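Local structure of fatty acid synthase 1, isoform A (Drosophila melanogaster, 6FN6) at residues Asn278-Lys281 with Ala282-Ala286; Phe266-Asn269 with Ile270-Thr273; Asn82-Gly86 with Thr87-Glu91; Tyr37-Leu40 with Ala41-Phe45. The protein probably catalyses the de novo synthesis of long-chain saturated fatty acids, this piece holding its dehydratase, enoylreductase and ketoreductase domains. All coordinates share one frame; numbering follows the deposited sequence.

Interaction 1: residues Asn278-Lys281 with Ala282-Ala286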
ATOM      1  N   ASN A 278      15.204  37.379  52.966  1.00 48.98           N
ATOM      2  CA  ASN A 278      13.954  37.992  52.542  1.00 48.26           C
ATOM      3  C   ASN A 278      13.033  38.199  53.744  1.00 46.60           C
ATOM      4  O   ASN A 278      12.717  37.250  54.463  1.00 48.37           O
ATOM      5  CB  ASN A 278      13.275  37.119  51.485  1.00 49.75           C
ATOM      6  CG  ASN A 278      11.939  37.666  51.050  1.00 54.95           C
ATOM      7  OD1 ASN A 278      10.936  37.510  51.745  1.00 56.37           O
ATOM      8  ND2 ASN A 278      11.913  38.304  49.885  1.00 58.25           N
ATOM      9  N   SER A 279      12.616  39.441  53.967  1.00 57.44           N
ATOM     10  CA  SER A 279      11.823  39.774  55.146  1.00 57.16           C
ATOM     11  C   SER A 279      10.504  39.006  55.179  1.00 61.56           C
ATOM     12  O   SER A 279      10.062  38.569  56.241  1.00 60.10           O
ATOM     13  CB  SER A 279      11.544  41.279  55.201  1.00 55.90           C
ATOM     14  OG  SER A 279      10.829  41.710  54.058  1.00 57.69           O
ATOM     15  N   GLU A 280       9.885  38.828  54.017  1.00 72.35           N
ATOM     16  CA  GLU A 280       8.602  38.139  53.945  1.00 79.61           C
ATOM     17  C   GLU A 280       8.776  36.663  54.287  1.00 67.12           C
ATOM     18  O   GLU A 280       8.014  36.107  55.079  1.00 63.78           O
ATOM     19  CB  GLU A 280       7.978  38.299  52.553  1.00 97.10           C
ATOM     20  CG  GLU A 280       6.638  37.593  52.371  1.00110.97           C
ATOM     21  CD  GLU A 280       5.577  38.074  53.345  1.00124.51           C
ATOM     22  OE1 GLU A 280       5.778  39.134  53.976  1.00127.73           O
ATOM     23  OE2 GLU A 280       4.541  37.387  53.484  1.00129.95           O
ATOM     24  N   LYS A 281       9.782  36.032  53.693  1.00 60.81           N
ATOM     25  CA  LYS A 281      10.077  34.635  53.985  1.00 63.71           C
ATOM     26  C   LYS A 281      10.513  34.461  55.437  1.00 58.13           C
ATOM     27  O   LYS A 281      10.228  33.438  56.060  1.00 58.21           O
ATOM     28  CB  LYS A 281      11.163  34.104  53.050  1.00 71.45           C
ATOM     29  CG  LYS A 281      10.631  33.525  51.751  1.00 79.10           C
ATOM     30  CD  LYS A 281      11.689  32.715  51.018  1.00 85.60           C
ATOM     31  CE  LYS A 281      11.937  31.367  51.691  1.00 88.20           C
ATOM     32  NZ  LYS A 281      10.761  30.452  51.600  1.00 87.84           N
ATOM     33  N   ALA A 282      11.203  35.464  55.971  1.00 38.87           N
ATOM     34  CA  ALA A 282      11.681  35.409  57.347  1.00 37.21           C
ATOM     35  C   ALA A 282      10.496  35.329  58.301  1.00 36.86           C
ATOM     36  O   ALA A 282      10.501  34.546  59.251  1.00 36.02           O
ATOM     37  CB  ALA A 282      12.545  36.621  57.664  1.00 38.17           C
ATOM     38  N   ARG A 283       9.477  36.138  58.031  1.00 49.41           N
ATOM     39  CA  ARG A 283       8.266  36.149  58.842  1.00 49.62           C
ATOM     40  C   ARG A 283       7.553  34.803  58.801  1.00 46.70           C
ATOM     41  O   ARG A 283       7.130  34.285  59.835  1.00 46.96           O
ATOM     42  CB  ARG A 283       7.326  37.258  58.370  1.00 50.31           C
ATOM     43  CG  ARG A 283       6.130  37.500  59.276  1.00 51.48           C
ATOM     44  CD  ARG A 283       5.491  38.849  58.987  1.00 55.32           C
ATOM     45  NE  ARG A 283       4.218  39.019  59.682  1.00 57.35           N
ATOM     46  CZ  ARG A 283       3.053  38.578  59.220  1.00 59.51           C
ATOM     47  NH1 ARG A 283       2.993  37.928  58.063  1.00 59.52           N
ATOM     48  NH2 ARG A 283       1.942  38.779  59.914  1.00 61.28           N
ATOM     49  N   LEU A 284       7.406  34.246  57.605  1.00 41.93           N
ATOM     50  CA  LEU A 284       6.759  32.951  57.445  1.00 37.21           C
ATOM     51  C   LEU A 284       7.488  31.878  58.251  1.00 35.61           C
ATOM     52  O   LEU A 284       6.854  31.035  58.883  1.00 36.13           O
ATOM     53  CB  LEU A 284       6.694  32.559  55.968  1.00 37.56           C
ATOM     54  CG  LEU A 284       5.729  33.369  55.093  1.00 39.98           C
ATOM     55  CD1 LEU A 284       5.764  32.857  53.665  1.00 41.11           C
ATOM     56  CD2 LEU A 284       4.301  33.342  55.627  1.00 41.16           C
ATOM     57  N   HIS A 285       8.817  31.908  58.219  1.00 38.09           N
ATOM     58  CA  HIS A 285       9.624  30.979  59.007  1.00 43.70           C
ATOM     59  C   HIS A 285       9.388  31.170  60.506  1.00 38.89           C
ATOM     60  O   HIS A 285       9.285  30.200  61.258  1.00 34.55           O
ATOM     61  CB  HIS A 285      11.109  31.149  58.682  1.00 50.48           C
ATOM     62  CG  HIS A 285      11.525  30.515  57.394  1.00 53.56           C
ATOM     63  ND1 HIS A 285      10.792  29.513  56.783  1.00 53.17           N
ATOM     64  CD2 HIS A 285      12.590  30.732  56.590  1.00 55.55           C
ATOM     65  CE1 HIS A 285      11.391  29.147  55.670  1.00 53.39           C
ATOM     66  NE2 HIS A 285      12.490  29.874  55.526  1.00 54.80           N
ATOM     67  N   ALA A 286       9.309  32.423  60.938  1.00 41.06           N
ATOM     68  CA  ALA A 286       9.047  32.725  62.337  1.00 43.48           C
ATOM     69  C   ALA A 286       7.743  32.063  62.775  1.00 41.69           C
ATOM     70  O   ALA A 286       7.673  31.461  63.847  1.00 41.32           O
ATOM     71  CB  ALA A 286       8.989  34.232  62.558  1.00 44.36           C
TER

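Interaction 2: residues Phe266-Asn269 with Ile270-Thr273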
ATOM      1  N   PHE A 266      19.557  24.803  64.729  1.00 45.20           N
ATOM      2  CA  PHE A 266      19.328  25.299  66.077  1.00 41.26           C
ATOM      3  C   PHE A 266      18.776  26.719  66.045  1.00 43.02           C
ATOM      4  O   PHE A 266      19.375  27.615  65.450  1.00 42.71           O
ATOM      5  CB  PHE A 266      20.622  25.260  66.892  1.00 39.66           C
ATOM      6  CG  PHE A 266      20.484  25.834  68.272  1.00 39.54           C
ATOM      7  CD1 PHE A 266      19.884  25.102  69.283  1.00 40.43           C
ATOM      8  CD2 PHE A 266      20.952  27.105  68.557  1.00 39.32           C
ATOM      9  CE1 PHE A 266      19.753  25.627  70.552  1.00 40.79           C
ATOM     10  CE2 PHE A 266      20.824  27.636  69.823  1.00 40.39           C
ATOM     11  CZ  PHE A 266      20.224  26.896  70.823  1.00 41.83           C
ATOM     12  N   VAL A 267      17.622  26.909  66.677  1.00 43.20           N
ATOM     13  CA  VAL A 267      16.994  28.219  66.770  1.00 43.89           C
ATOM     14  C   VAL A 267      16.953  28.645  68.232  1.00 48.42           C
ATOM     15  O   VAL A 267      16.251  28.029  69.036  1.00 49.70           O
ATOM     16  CB  VAL A 267      15.579  28.211  66.164  1.00 40.92           C
ATOM     17  CG1 VAL A 267      14.938  29.593  66.267  1.00 40.35           C
ATOM     18  CG2 VAL A 267      15.616  27.746  64.721  1.00 36.75           C
ATOM     19  N   PRO A 268      17.716  29.690  68.594  1.00 45.43           N
ATOM     20  CA  PRO A 268      17.632  30.180  69.974  1.00 46.30           C
ATOM     21  C   PRO A 268      16.221  30.640  70.324  1.00 45.99           C
ATOM     22  O   PRO A 268      15.538  31.186  69.456  1.00 44.82           O
ATOM     23  CB  PRO A 268      18.608  31.364  69.994  1.00 46.97           C
ATOM     24  CG  PRO A 268      19.511  31.153  68.835  1.00 46.92           C
ATOM     25  CD  PRO A 268      18.686  30.460  67.797  1.00 46.74           C
ATOM     26  N   ASN A 269      15.792  30.421  71.563  1.00 47.62           N
ATOM     27  CA  ASN A 269      14.513  30.948  72.022  1.00 50.31           C
ATOM     28  C   ASN A 269      14.492  32.450  71.771  1.00 46.50           C
ATOM     29  O   ASN A 269      13.485  33.011  71.337  1.00 50.01           O
ATOM     30  CB  ASN A 269      14.289  30.648  73.505  1.00 52.48           C
ATOM     31  CG  ASN A 269      14.165  29.160  73.796  1.00 53.44           C
ATOM     32  OD1 ASN A 269      14.640  28.684  74.826  1.00 56.90           O
ATOM     33  ND2 ASN A 269      13.504  28.426  72.908  1.00 51.47           N
ATOM     34  N   ILE A 270      15.615  33.097  72.063  1.00 35.79           N
ATOM     35  CA  ILE A 270      15.778  34.514  71.791  1.00 36.41           C
ATOM     36  C   ILE A 270      16.685  34.671  70.577  1.00 36.55           C
ATOM     37  O   ILE A 270      17.908  34.581  70.688  1.00 36.97           O
ATOM     38  CB  ILE A 270      16.340  35.270  73.013  1.00 37.19           C
ATOM     39  CG1 ILE A 270      15.571  34.893  74.289  1.00 37.12           C
ATOM     40  CG2 ILE A 270      16.290  36.771  72.776  1.00 37.90           C
ATOM     41  CD1 ILE A 270      14.068  35.131  74.223  1.00 36.88           C
ATOM     42  N   ASN A 271      16.082  34.896  69.417  1.00 49.08           N
ATOM     43  CA  ASN A 271      16.837  34.994  68.175  1.00 50.27           C
ATOM     44  C   ASN A 271      16.712  36.404  67.608  1.00 54.16           C
ATOM     45  O   ASN A 271      15.628  36.826  67.206  1.00 53.82           O
ATOM     46  CB  ASN A 271      16.340  33.955  67.169  1.00 45.64           C
ATOM     47  CG  ASN A 271      17.312  33.732  66.027  1.00 45.05           C
ATOM     48  OD1 ASN A 271      18.489  34.081  66.117  1.00 44.05           O
ATOM     49  ND2 ASN A 271      16.826  33.126  64.950  1.00 42.46           N
ATOM     50  N   THR A 272      17.829  37.124  67.575  1.00 51.48           N
ATOM     51  CA  THR A 272      17.842  38.502  67.097  1.00 52.99           C
ATOM     52  C   THR A 272      18.249  38.576  65.632  1.00 57.68           C
ATOM     53  O   THR A 272      18.466  39.662  65.092  1.00 58.55           O
ATOM     54  CB  THR A 272      18.808  39.373  67.918  1.00 51.79           C
ATOM     55  OG1 THR A 272      20.142  38.865  67.786  1.00 51.93           O
ATOM     56  CG2 THR A 272      18.409  39.379  69.390  1.00 49.29           C
ATOM     57  N   THR A 273      18.358  37.416  64.994  1.00 48.86           N
ATOM     58  CA  THR A 273      18.681  37.350  63.575  1.00 50.87           C
ATOM     59  C   THR A 273      17.497  36.784  62.800  1.00 46.42           C
ATOM     60  O   THR A 273      16.932  35.754  63.171  1.00 43.62           O
ATOM     61  CB  THR A 273      19.925  36.484  63.313  1.00 56.27           C
ATOM     62  OG1 THR A 273      21.028  36.979  64.082  1.00 57.61           O
ATOM     63  CG2 THR A 273      20.291  36.502  61.832  1.00 60.30           C
TER

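Interaction 3: residues Asn82-Gly86 with Thr87-Glu91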
ATOM      1  N   ASN A  82     -18.149  -7.969  13.554  1.00 59.10           N
ATOM      2  CA  ASN A  82     -18.668  -8.229  12.211  1.00 64.26           C
ATOM      3  C   ASN A  82     -17.650  -8.994  11.364  1.00 58.44           C
ATOM      4  O   ASN A  82     -16.446  -8.777  11.483  1.00 51.53           O
ATOM      5  CB  ASN A  82     -19.040  -6.915  11.519  1.00 69.10           C
ATOM      6  CG  ASN A  82     -20.050  -7.107  10.405  1.00 73.11           C
ATOM      7  OD1 ASN A  82     -20.135  -8.180   9.806  1.00 73.27           O
ATOM      8  ND2 ASN A  82     -20.822  -6.066  10.120  1.00 74.92           N
ATOM      9  N   PHE A  83     -18.143  -9.885  10.505  1.00 50.25           N
ATOM     10  CA  PHE A  83     -17.275 -10.723   9.678  1.00 50.27           C
ATOM     11  C   PHE A  83     -17.677 -10.678   8.203  1.00 52.14           C
ATOM     12  O   PHE A  83     -18.864 -10.665   7.876  1.00 54.03           O
ATOM     13  CB  PHE A  83     -17.314 -12.172  10.168  1.00 50.89           C
ATOM     14  CG  PHE A  83     -16.748 -12.367  11.544  1.00 49.20           C
ATOM     15  CD1 PHE A  83     -17.552 -12.216  12.662  1.00 49.34           C
ATOM     16  CD2 PHE A  83     -15.422 -12.718  11.722  1.00 47.69           C
ATOM     17  CE1 PHE A  83     -17.041 -12.399  13.932  1.00 48.00           C
ATOM     18  CE2 PHE A  83     -14.904 -12.902  12.991  1.00 46.29           C
ATOM     19  CZ  PHE A  83     -15.716 -12.743  14.097  1.00 46.45           C
ATOM     20  N   PHE A  84     -16.679 -10.668   7.322  1.00 51.79           N
ATOM     21  CA  PHE A  84     -16.906 -10.771   5.880  1.00 53.75           C
ATOM     22  C   PHE A  84     -16.743 -12.207   5.387  1.00 69.79           C
ATOM     23  O   PHE A  84     -15.663 -12.787   5.488  1.00 54.29           O
ATOM     24  CB  PHE A  84     -15.941  -9.867   5.099  1.00 53.02           C
ATOM     25  CG  PHE A  84     -16.276  -8.396   5.155  1.00 52.63           C
ATOM     26  CD1 PHE A  84     -17.521  -7.948   5.574  1.00 53.44           C
ATOM     27  CD2 PHE A  84     -15.339  -7.458   4.754  1.00 51.74           C
ATOM     28  CE1 PHE A  84     -17.813  -6.595   5.610  1.00 53.37           C
ATOM     29  CE2 PHE A  84     -15.625  -6.108   4.786  1.00 51.68           C
ATOM     30  CZ  PHE A  84     -16.860  -5.675   5.212  1.00 52.51           C
ATOM     31  N   ASP A  85     -17.817 -12.770   4.845  1.00 93.05           N
ATOM     32  CA  ASP A  85     -17.776 -14.115   4.281  1.00 93.68           C
ATOM     33  C   ASP A  85     -16.731 -14.208   3.173  1.00 85.01           C
ATOM     34  O   ASP A  85     -16.096 -15.247   2.989  1.00 81.89           O
ATOM     35  CB  ASP A  85     -19.149 -14.510   3.733  1.00101.41           C
ATOM     36  CG  ASP A  85     -20.159 -14.787   4.829  1.00104.38           C
ATOM     37  OD1 ASP A  85     -19.917 -14.374   5.983  1.00101.62           O
ATOM     38  OD2 ASP A  85     -21.197 -15.418   4.533  1.00107.69           O
ATOM     39  N   GLY A  86     -16.555 -13.113   2.440  1.00 78.42           N
ATOM     40  CA  GLY A  86     -15.676 -13.101   1.285  1.00 76.52           C
ATOM     41  C   GLY A  86     -14.201 -13.270   1.595  1.00 73.99           C
ATOM     42  O   GLY A  86     -13.558 -14.184   1.080  1.00 74.89           O
ATOM     43  N   THR A  87     -13.661 -12.391   2.434  1.00 56.07           N
ATOM     44  CA  THR A  87     -12.226 -12.375   2.704  1.00 55.64           C
ATOM     45  C   THR A  87     -11.882 -12.903   4.095  1.00 54.71           C
ATOM     46  O   THR A  87     -10.750 -13.323   4.344  1.00 51.58           O
ATOM     47  CB  THR A  87     -11.651 -10.951   2.569  1.00 54.97           C
ATOM     48  OG1 THR A  87     -12.348 -10.062   3.452  1.00 55.44           O
ATOM     49  CG2 THR A  87     -11.786 -10.455   1.136  1.00 57.80           C
ATOM     50  N   GLY A  88     -12.853 -12.872   5.000  1.00 54.44           N
ATOM     51  CA  GLY A  88     -12.628 -13.299   6.369  1.00 54.14           C
ATOM     52  C   GLY A  88     -12.186 -12.174   7.289  1.00 48.08           C
ATOM     53  O   GLY A  88     -11.890 -12.399   8.462  1.00 46.68           O
ATOM     54  N   ALA A  89     -12.135 -10.958   6.756  1.00 47.79           N
ATOM     55  CA  ALA A  89     -11.785  -9.791   7.552  1.00 45.86           C
ATOM     56  C   ALA A  89     -12.864  -9.550   8.600  1.00 45.63           C
ATOM     57  O   ALA A  89     -14.055  -9.701   8.318  1.00 47.22           O
ATOM     58  CB  ALA A  89     -11.616  -8.566   6.668  1.00 64.99           C
ATOM     59  N   PHE A  90     -12.446  -9.180   9.808  1.00 43.87           N
ATOM     60  CA  PHE A  90     -13.389  -8.882  10.877  1.00 43.75           C
ATOM     61  C   PHE A  90     -13.063  -7.541  11.522  1.00 42.43           C
ATOM     62  O   PHE A  90     -11.987  -6.987  11.316  1.00 41.37           O
ATOM     63  CB  PHE A  90     -13.384  -9.998  11.927  1.00 43.42           C
ATOM     64  CG  PHE A  90     -12.173  -9.995  12.819  1.00 41.50           C
ATOM     65  CD1 PHE A  90     -12.171  -9.284  14.008  1.00 40.37           C
ATOM     66  CD2 PHE A  90     -11.040 -10.709  12.470  1.00 41.05           C
ATOM     67  CE1 PHE A  90     -11.060  -9.280  14.825  1.00 41.57           C
ATOM     68  CE2 PHE A  90      -9.927 -10.709  13.284  1.00 39.44           C
ATOM     69  CZ  PHE A  90      -9.937  -9.995  14.462  1.00 40.94           C
ATOM     70  N   GLU A  91     -14.009  -7.028  12.299  1.00 54.59           N
ATOM     71  CA  GLU A  91     -13.829  -5.773  13.019  1.00 53.47           C
ATOM     72  C   GLU A  91     -14.560  -5.791  14.354  1.00 51.05           C
ATOM     73  O   GLU A  91     -15.642  -6.366  14.469  1.00 53.12           O
ATOM     74  CB  GLU A  91     -14.315  -4.592  12.180  1.00 44.70           C
ATOM     75  CG  GLU A  91     -13.218  -3.927  11.377  1.00 44.13           C
ATOM     76  CD  GLU A  91     -13.686  -2.665  10.686  1.00 45.36           C
ATOM     77  OE1 GLU A  91     -12.941  -2.153   9.823  1.00 45.44           O
ATOM     78  OE2 GLU A  91     -14.790  -2.177  11.015  1.00 46.45           O
TER

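Interaction 4: residues Tyr37-Leu40 with Ala41-Phe45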
ATOM      1  N   TYR A  37      -9.892  -9.127  23.057  1.00 37.58           N
ATOM      2  CA  TYR A  37     -10.482  -8.973  21.735  1.00 39.83           C
ATOM      3  C   TYR A  37     -10.321 -10.234  20.903  1.00 38.58           C
ATOM      4  O   TYR A  37     -11.269 -10.705  20.282  1.00 39.90           O
ATOM      5  CB  TYR A  37      -9.831  -7.811  20.998  1.00 37.24           C
ATOM      6  CG  TYR A  37     -10.196  -6.456  21.537  1.00 37.35           C
ATOM      7  CD1 TYR A  37     -11.482  -5.958  21.410  1.00 38.68           C
ATOM      8  CD2 TYR A  37      -9.244  -5.667  22.159  1.00 55.41           C
ATOM      9  CE1 TYR A  37     -11.810  -4.708  21.899  1.00 41.85           C
ATOM     10  CE2 TYR A  37      -9.554  -4.427  22.647  1.00 52.62           C
ATOM     11  CZ  TYR A  37     -10.836  -3.944  22.515  1.00 48.94           C
ATOM     12  OH  TYR A  37     -11.123  -2.696  23.010  1.00 53.79           O
ATOM     13  N   MET A  38      -9.108 -10.772  20.905  1.00 35.81           N
ATOM     14  CA  MET A  38      -8.797 -11.956  20.123  1.00 36.37           C
ATOM     15  C   MET A  38      -9.713 -13.100  20.534  1.00 37.96           C
ATOM     16  O   MET A  38     -10.223 -13.835  19.690  1.00 39.24           O
ATOM     17  CB  MET A  38      -7.331 -12.344  20.308  1.00 35.33           C
ATOM     18  CG  MET A  38      -6.352 -11.254  19.904  1.00 33.97           C
ATOM     19  SD  MET A  38      -4.639 -11.599  20.358  1.00 33.31           S
ATOM     20  CE  MET A  38      -4.391 -13.194  19.586  1.00 34.05           C
ATOM     21  N   THR A  39      -9.942 -13.231  21.836  1.00 37.65           N
ATOM     22  CA  THR A  39     -10.816 -14.273  22.359  1.00 39.38           C
ATOM     23  C   THR A  39     -12.250 -14.056  21.884  1.00 40.81           C
ATOM     24  O   THR A  39     -12.921 -15.004  21.484  1.00 42.49           O
ATOM     25  CB  THR A  39     -10.776 -14.318  23.899  1.00 53.67           C
ATOM     26  OG1 THR A  39      -9.443 -14.612  24.331  1.00 50.91           O
ATOM     27  CG2 THR A  39     -11.728 -15.382  24.445  1.00 56.79           C
ATOM     28  N   LEU A  40     -12.724 -12.815  21.953  1.00 40.38           N
ATOM     29  CA  LEU A  40     -14.069 -12.484  21.495  1.00 55.81           C
ATOM     30  C   LEU A  40     -14.243 -12.816  20.017  1.00 42.43           C
ATOM     31  O   LEU A  40     -15.250 -13.400  19.618  1.00 44.24           O
ATOM     32  CB  LEU A  40     -14.374 -11.004  21.730  1.00 56.91           C
ATOM     33  CG  LEU A  40     -14.493 -10.521  23.180  1.00 59.61           C
ATOM     34  CD1 LEU A  40     -14.916  -9.059  23.210  1.00 58.72           C
ATOM     35  CD2 LEU A  40     -15.469 -11.376  23.987  1.00 63.10           C
ATOM     36  N   ALA A  41     -13.257 -12.441  19.208  1.00 41.13           N
ATOM     37  CA  ALA A  41     -13.291 -12.733  17.781  1.00 41.80           C
ATOM     38  C   ALA A  41     -13.258 -14.240  17.566  1.00 43.09           C
ATOM     39  O   ALA A  41     -13.965 -14.779  16.713  1.00 44.76           O
ATOM     40  CB  ALA A  41     -12.123 -12.065  17.069  1.00 40.28           C
ATOM     41  N   TRP A  42     -12.436 -14.914  18.359  1.00 42.51           N
ATOM     42  CA  TRP A  42     -12.298 -16.359  18.279  1.00 43.89           C
ATOM     43  C   TRP A  42     -13.609 -17.054  18.641  1.00 46.08           C
ATOM     44  O   TRP A  42     -14.078 -17.933  17.918  1.00 47.97           O
ATOM     45  CB  TRP A  42     -11.173 -16.821  19.208  1.00 42.90           C
ATOM     46  CG  TRP A  42     -10.966 -18.301  19.260  1.00 45.03           C
ATOM     47  CD1 TRP A  42     -11.380 -19.226  18.346  1.00 46.50           C
ATOM     48  CD2 TRP A  42     -10.290 -19.029  20.291  1.00 49.20           C
ATOM     49  NE1 TRP A  42     -11.002 -20.486  18.746  1.00 54.87           N
ATOM     50  CE2 TRP A  42     -10.332 -20.390  19.937  1.00 52.65           C
ATOM     51  CE3 TRP A  42      -9.652 -18.658  21.479  1.00 49.69           C
ATOM     52  CZ2 TRP A  42      -9.761 -21.382  20.729  1.00 47.36           C
ATOM     53  CZ3 TRP A  42      -9.086 -19.647  22.264  1.00 50.58           C
ATOM     54  CH2 TRP A  42      -9.145 -20.993  21.885  1.00 53.21           C
ATOM     55  N   GLN A  43     -14.192 -16.655  19.767  1.00 54.09           N
ATOM     56  CA  GLN A  43     -15.403 -17.292  20.269  1.00 60.98           C
ATOM     57  C   GLN A  43     -16.582 -17.127  19.318  1.00 60.96           C
ATOM     58  O   GLN A  43     -17.142 -18.113  18.839  1.00 59.29           O
ATOM     59  CB  GLN A  43     -15.762 -16.726  21.644  1.00 66.29           C
ATOM     60  CG  GLN A  43     -14.900 -17.275  22.769  1.00 70.13           C
ATOM     61  CD  GLN A  43     -15.230 -16.665  24.113  1.00 74.37           C
ATOM     62  OE1 GLN A  43     -15.903 -15.639  24.196  1.00 74.36           O
ATOM     63  NE2 GLN A  43     -14.755 -17.298  25.180  1.00 76.72           N
ATOM     64  N   THR A  44     -16.951 -15.882  19.038  1.00 67.74           N
ATOM     65  CA  THR A  44     -18.120 -15.607  18.212  1.00 73.28           C
ATOM     66  C   THR A  44     -17.992 -16.233  16.829  1.00 70.65           C
ATOM     67  O   THR A  44     -18.972 -16.729  16.276  1.00 72.14           O
ATOM     68  CB  THR A  44     -18.356 -14.093  18.051  1.00 76.74           C
ATOM     69  OG1 THR A  44     -17.150 -13.460  17.604  1.00 75.22           O
ATOM     70  CG2 THR A  44     -18.801 -13.476  19.372  1.00 79.22           C
ATOM     71  N   PHE A  45     -16.786 -16.213  16.273  1.00 65.06           N
ATOM     72  CA  PHE A  45     -16.555 -16.767  14.943  1.00 66.20           C
ATOM     73  C   PHE A  45     -16.807 -18.269  14.907  1.00 67.10           C
ATOM     74  O   PHE A  45     -17.351 -18.793  13.934  1.00 72.56           O
ATOM     75  CB  PHE A  45     -15.131 -16.467  14.474  1.00 65.32           C
ATOM     76  CG  PHE A  45     -14.849 -16.930  13.074  1.00 67.50           C
ATOM     77  CD1 PHE A  45     -15.478 -16.331  11.993  1.00 68.89           C
ATOM     78  CD2 PHE A  45     -13.951 -17.955  12.837  1.00 68.11           C
ATOM     79  CE1 PHE A  45     -15.221 -16.753  10.702  1.00 70.72           C
ATOM     80  CE2 PHE A  45     -13.690 -18.379  11.548  1.00 70.57           C
ATOM     81  CZ  PHE A  45     -14.325 -17.778  10.479  1.00 71.76           C
TER

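Interaction 1: residues Asn278-Lys281 with Ala282-Ala286
The H285 imidazole has the carbonyl oxygen of K281 over one face, with H285 CG 3.5 Å from K281 O. K281 O also accepts the helical bond from H285 N, at 3.0 Å. With CG anti to the carbonyl carbon (chi1 -78°), the imidazole is swung back along the helix to its K281 neighbour. The two side chains run side by side, and K281 CE comes to 4.2 Å from H285 NE2. The K281 chain bends at its last two torsions and spends its charge on a salt bridge to E559. An alanine in place of H285 would probably uncover K281 O on that side and leave K281 CE without its ring neighbour. The second flat group is the amide of N278: its OD1 takes the hydrogen of K281 N in the carbonyl plane, at 2.7 Å and 165°. One turn on, L284 CG packs on E280 O at 3.6 Å, while R283, extended from CG to NE, carries NE to a salt bridge with E407. Main-chain bonds from A282 N to N278 O (2.8 Å) and from R283 N to S279 O carry the first turn. This is a classic asparagine N-cap, opening helix 279-296.

Interaction 2: residues Phe266-Asn269 with Ile270-Thr273
P268 lays its ring against the amide of N271, the two side chains crossing obliquely, with P268 CD 4.0 Å from N271 CG. P268 CB sits 3.4 Å from I270 O. N271 gets there because its CG is anti to the backbone N (chi1 -164°), which carries the amide back over the proline. Its ND2 passes V267 CG1 at 4.2 Å, and that nitrogen is held by a hydrogen bond to Q432. Between the two strands N269 takes helix-like backbone angles, so the chain kinks here and changes sheets. Strand 257-268 lies beside strand 549-557, whereas 270-271 is the edge strand of the sheet that continues with 426-433; the strand order of that second sheet matches a class I methyltransferase fold, probably the inactive methyltransferase-like domain known in animal fatty acid synthases. N269 straddles the switch, its backbone bonding to both W550 and E431. Its side chain points off from I270 and is gripped at OD1 by Q535, with a weak bond from ND2 to Q430. I270, exposed, folds CD1 back to 3.6 Å from N269 O.

Interaction 3: residues Asn82-Gly86 with Thr87-Glu91
T87 and F84 lie side by side, pointing the same way, at the two ends of the turn. The hydroxyl of T87 stands at the edge of the F84 ring, near its plane, and T87 OG1 is 4.0 Å from F84 CB. The same OG1 takes a weak bond from A89 N and is hydrogen-bonded to E91 of the second subunit. The backbone of F84 is used at both ends: F84 N gives a bond to A89 O (3.0 Å, 158°), and F84 O receives G88 N at 2.9 Å. D85, G86 and T87 between them are roughly helical. G88 then has a positive phi of 91°, where a side chain would jam against the preceding carbonyl. The F84 ring stacks on F84 of the second subunit, so this hairpin meets its own copy. Further from the turn, N82 and E91 form an antiparallel hydrogen-bonded pair, each backbone nitrogen 3.1 Å from the other's oxygen (N82 N to E91 O, E91 N to N82 O). The next pair, F83 with F90, is non-hydrogen-bonded. There F83 CD2 touches F90 CB at 3.4 Å, and the rings meet obliquely, pointing the same way towards helix 34-48. The whole is a beta hairpin whose loop, D85-G88, is closed by the F84 N to A89 O bond, joining strands 76-83 and 89-93 of the N-terminal hotdog fold at the subunit interface.

Interaction 4: residues Tyr37-Leu40 with Ala41-Phe45
L40 O is gripped twice by T44, from opposite faces of its carbonyl plane: T44 N comes to 3.1 Å of L40 O, and T44 OG1 to 2.8 Å. The hydroxyl can do this because chi1 of 52° puts OG1 between the backbone N and the carbonyl carbon, folded back over the preceding turn. One residue earlier along each turn, T39 and Q43 run side by side. T39 CG2 rests against the Q43 amide, 3.7 Å from Q43 NE2, and Q43 CG lies 3.3 Å from T39 O, which also accepts the bond from Q43 N (2.7 Å). An alanine at Q43 would probably leave the T39 methyl without the amide beside it, and T39 O with only CB for cover. T39 OG1 turns the other way and bonds to T35 O. W42 packs its CB on M38 O at 3.2 Å, then leads off to hydrogen-bond through NE1 to T56 and to meet F53 and W170 edge-to-face. The threonine hydroxyls thus both return to carbonyls of their own helix, T39 to T35 and T44 to L40, so helix 34-48 meets its polar needs at these positions internally while its apolar groups pack against the strands of the hotdog fold.

The four contacts fall into two pairs on opposite sides of the chain's centre, interactions 1 and 3 having centres about 72 Å apart. Interactions 3 and 4 touch within the N-terminal hotdog fold: F83 CE2 is 3.6 Å from F45 CD1, and F90 CE1 is 3.7 Å from A41 CB, so the hairpin's aromatic face packs on helix 34-48. The same helix neighbours the predicted dehydratase site, the side chains of Y37 and H24 lying about 9 Å apart, as do those of T39 and D175. Interactions 1 and 2, centres about 14 Å apart, follow one another in the chain without touching, far from those residues.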